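CaaX farnesyltransferase beta subunit Ram1 (Aspergillus fumigatus, PDB 4L9P) probably transfers, together with its alpha subunit, a farnesyl group from farnesyl diphosphate to a cysteine near the C-terminus of substrate proteins, using zinc. Local coordinates at residues F241-G246 with D250-Y255. Residues are numbered along the deposited sequence; the frame is centred on the assembly and turned at random.
Sequences FTVCEG and DVRGAY. With FII ([(3,7,11-trimethyl-dodeca-2,6,10-trienyloxycarbamoyl)-methyl]-phosphonic acid), chain Q.
Asp-250, the N-cap of helix 251-263 in the alpha-alpha toroid domain, reaches Phe-241 of the preceding loop through water 1, which accepts from Phe-241 N and donates to Asp-250 O, 2.8 Å to each. Its carboxylate turns back over the first turn: OD1 takes a weak capping bond from Arg-252 N, while NE and NH2 of Arg-252 grip the two oxygens side-on. The bond from Arg-252 NH2 to Asp-250 OD2, 2.7 Å, is nearly straight (164°), falls on the syn lone pair of OD2 and lies in the guanidinium plane. Bent at chi3 (-63°), the Arg-252 chain swings its guanidinium back to that acid, and Val-243 CG1 sits over one face, 3.6 Å from Arg-252 NH2. Arg-252 also lines the FII pocket, its CG 3.8 Å from FII C11. Gly-253 and Val-243 have the nearest CA atoms across the segments, 4.6 Å apart. Ala-254 offers its CA to Phe-241 CD1 at 3.7 Å. Across the contact, then, the grip is van der Waals packing, including a methyl on the guanidinium face, plus one bridging water, whereas the ion pair stays within the helix start. Glu-248 adds a second acid to Arg-252 NH2, probably steadying an arginine whose NH1 hydrogen-bonds the backbone of the bound peptide.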
loop_
_atom_site.group_PDB
_atom_site.type_symbol
_atom_site.label_atom_id
_atom_site.label_comp_id
_atom_site.label_asym_id
_atom_site.label_seq_id
_atom_site.Cartn_x
_atom_site.Cartn_y
_atom_site.Cartn_z
ATOM N N PHE B 241 -5.126 12.991 -5.758
ATOM C CA PHE B 241 -5.918 12.542 -6.908
ATOM C C PHE B 241 -6.971 11.562 -6.416
ATOM O O PHE B 241 -6.695 10.665 -5.594
ATOM C CB PHE B 241 -5.027 11.757 -7.893
ATOM C CG PHE B 241 -4.069 12.612 -8.635
ATOM C CD1 PHE B 241 -2.846 12.991 -8.062
ATOM C CD2 PHE B 241 -4.421 13.060 -9.902
ATOM C CE1 PHE B 241 -1.954 13.816 -8.815
ATOM C CE2 PHE B 241 -3.542 13.922 -10.642
ATOM C CZ PHE B 241 -2.320 14.295 -10.092
ATOM N N THR B 242 -8.185 11.695 -6.939
ATOM C CA THR B 242 -9.150 10.609 -6.805
ATOM C C THR B 242 -8.832 9.500 -7.769
ATOM O O THR B 242 -8.066 9.698 -8.725
ATOM C CB THR B 242 -10.600 11.144 -7.079
ATOM O OG1 THR B 242 -10.622 11.904 -8.314
ATOM C CG2 THR B 242 -11.065 12.045 -5.917
ATOM N N VAL B 243 -9.397 8.310 -7.525
ATOM C CA VAL B 243 -9.056 7.167 -8.366
ATOM C C VAL B 243 -9.944 7.091 -9.603
ATOM O O VAL B 243 -9.617 6.418 -10.592
ATOM C CB VAL B 243 -9.114 5.836 -7.583
ATOM C CG1 VAL B 243 -8.024 5.882 -6.442
ATOM C CG2 VAL B 243 -10.534 5.597 -6.967
ATOM N N CYS B 244 -11.062 7.807 -9.558
ATOM C CA CYS B 244 -11.965 7.899 -10.696
ATOM C C CYS B 244 -12.856 9.091 -10.404
ATOM O O CYS B 244 -12.857 9.613 -9.243
ATOM C CB CYS B 244 -12.795 6.600 -10.902
ATOM S SG CYS B 244 -13.893 6.175 -9.587
ATOM N N GLU B 245 -13.610 9.542 -11.415
ATOM C CA GLU B 245 -14.468 10.717 -11.172
ATOM C C GLU B 245 -15.570 10.316 -10.208
ATOM O O GLU B 245 -16.336 9.375 -10.457
ATOM C CB GLU B 245 -15.096 11.183 -12.490
ATOM C CG GLU B 245 -13.986 11.756 -13.396
ATOM C CD GLU B 245 -14.599 12.295 -14.683
ATOM O OE1 GLU B 245 -15.195 13.392 -14.659
ATOM O OE2 GLU B 245 -14.478 11.631 -15.735
ATOM N N GLY B 246 -15.644 11.001 -9.080
ATOM C CA GLY B 246 -16.637 10.637 -8.078
ATOM C C GLY B 246 -16.150 9.578 -7.099
ATOM O O GLY B 246 -16.901 9.197 -6.226
ATOM N N ASP B 250 -6.947 8.828 -2.375
ATOM C CA ASP B 250 -5.924 8.208 -1.506
ATOM C C ASP B 250 -4.667 8.088 -2.316
ATOM O O ASP B 250 -4.646 8.415 -3.505
ATOM C CB ASP B 250 -6.417 6.868 -0.890
ATOM C CG ASP B 250 -6.701 5.811 -1.916
ATOM O OD1 ASP B 250 -5.876 5.641 -2.828
ATOM O OD2 ASP B 250 -7.769 5.131 -1.807
ATOM N N VAL B 251 -3.603 7.676 -1.633
ATOM C CA VAL B 251 -2.300 7.722 -2.287
ATOM C C VAL B 251 -2.167 6.715 -3.445
ATOM O O VAL B 251 -1.296 6.941 -4.285
ATOM C CB VAL B 251 -1.163 7.519 -1.289
ATOM C CG1 VAL B 251 -1.132 8.672 -0.206
ATOM C CG2 VAL B 251 -1.226 6.139 -0.722
ATOM N N ARG B 252 -3.019 5.686 -3.563
ATOM C CA ARG B 252 -3.088 4.907 -4.821
ATOM C C ARG B 252 -3.389 5.770 -5.976
ATOM O O ARG B 252 -2.824 5.588 -7.069
ATOM C CB ARG B 252 -4.265 3.906 -4.871
ATOM C CG ARG B 252 -4.104 2.905 -3.877
ATOM C CD ARG B 252 -5.452 2.018 -3.943
ATOM N NE ARG B 252 -6.614 2.822 -3.596
ATOM C CZ ARG B 252 -7.837 2.694 -4.163
ATOM N NH1 ARG B 252 -8.115 1.763 -5.066
ATOM N NH2 ARG B 252 -8.743 3.488 -3.784
ATOM N N GLY B 253 -4.313 6.693 -5.820
ATOM C CA GLY B 253 -4.677 7.604 -6.889
ATOM C C GLY B 253 -3.483 8.391 -7.336
ATOM O O GLY B 253 -3.213 8.455 -8.545
ATOM N N ALA B 254 -2.734 8.959 -6.374
ATOM C CA ALA B 254 -1.586 9.750 -6.727
ATOM C C ALA B 254 -0.520 8.903 -7.457
ATOM O O ALA B 254 0.014 9.308 -8.486
ATOM C CB ALA B 254 -0.974 10.369 -5.493
ATOM N N TYR B 255 -0.136 7.756 -6.860
ATOM C CA TYR B 255 0.920 6.946 -7.456
ATOM C C TYR B 255 0.505 6.411 -8.830
ATOM O O TYR B 255 1.276 6.508 -9.827
ATOM C CB TYR B 255 1.209 5.763 -6.510
ATOM C CG TYR B 255 2.041 4.691 -7.140
ATOM C CD1 TYR B 255 3.403 4.879 -7.422
ATOM C CD2 TYR B 255 1.451 3.475 -7.460
ATOM C CE1 TYR B 255 4.130 3.875 -8.056
ATOM C CE2 TYR B 255 2.157 2.472 -8.070
ATOM C CZ TYR B 255 3.505 2.671 -8.385
ATOM O OH TYR B 255 4.190 1.657 -9.038
HETATM C C1 FII Q . -0.895 0.535 -6.733
HETATM C C2 FII Q . -1.907 0.010 -5.750
HETATM C C6 FII Q . -3.291 -0.059 -6.241
HETATM C C10 FII Q . -1.538 -0.008 -4.323
HETATM C C11 FII Q . -2.492 -0.426 -3.204
HETATM C C12 FII Q . -2.152 -1.899 -2.834
HETATM C C15 FII Q . -2.628 -2.407 -1.476
HETATM C C18 FII Q . -2.324 -3.843 -1.066
HETATM C C22 FII Q . -3.731 -1.619 -0.845
HETATM C C23 FII Q . -3.934 -1.894 0.636
HETATM C C24 FII Q . -5.187 -1.290 1.145
HETATM C C27 FII Q . -5.592 -1.926 2.436
HETATM C C30 FII Q . -5.030 -1.264 3.682
HETATM C C34 FII Q . -6.912 -2.600 2.408
HETATM C C35 FII Q . -7.622 -3.055 3.665
HETATM O O36 FII Q . -7.708 -4.468 3.717
HETATM N N42 FII Q . -6.520 -5.141 3.622
HETATM C C43 FII Q . -6.053 -5.580 4.869
HETATM O O44 FII Q . -6.603 -5.353 5.957
HETATM C C45 FII Q . -4.777 -6.404 4.765
HETATM P P46 FII Q . -3.628 -6.210 6.225
HETATM O O49 FII Q . -3.527 -4.752 6.472
HETATM O O50 FII Q . -4.175 -7.026 7.355
HETATM O O51 FII Q . -2.318 -6.809 5.672
HETATM O O HOH W 1 -4.058 11.103 -3.911
#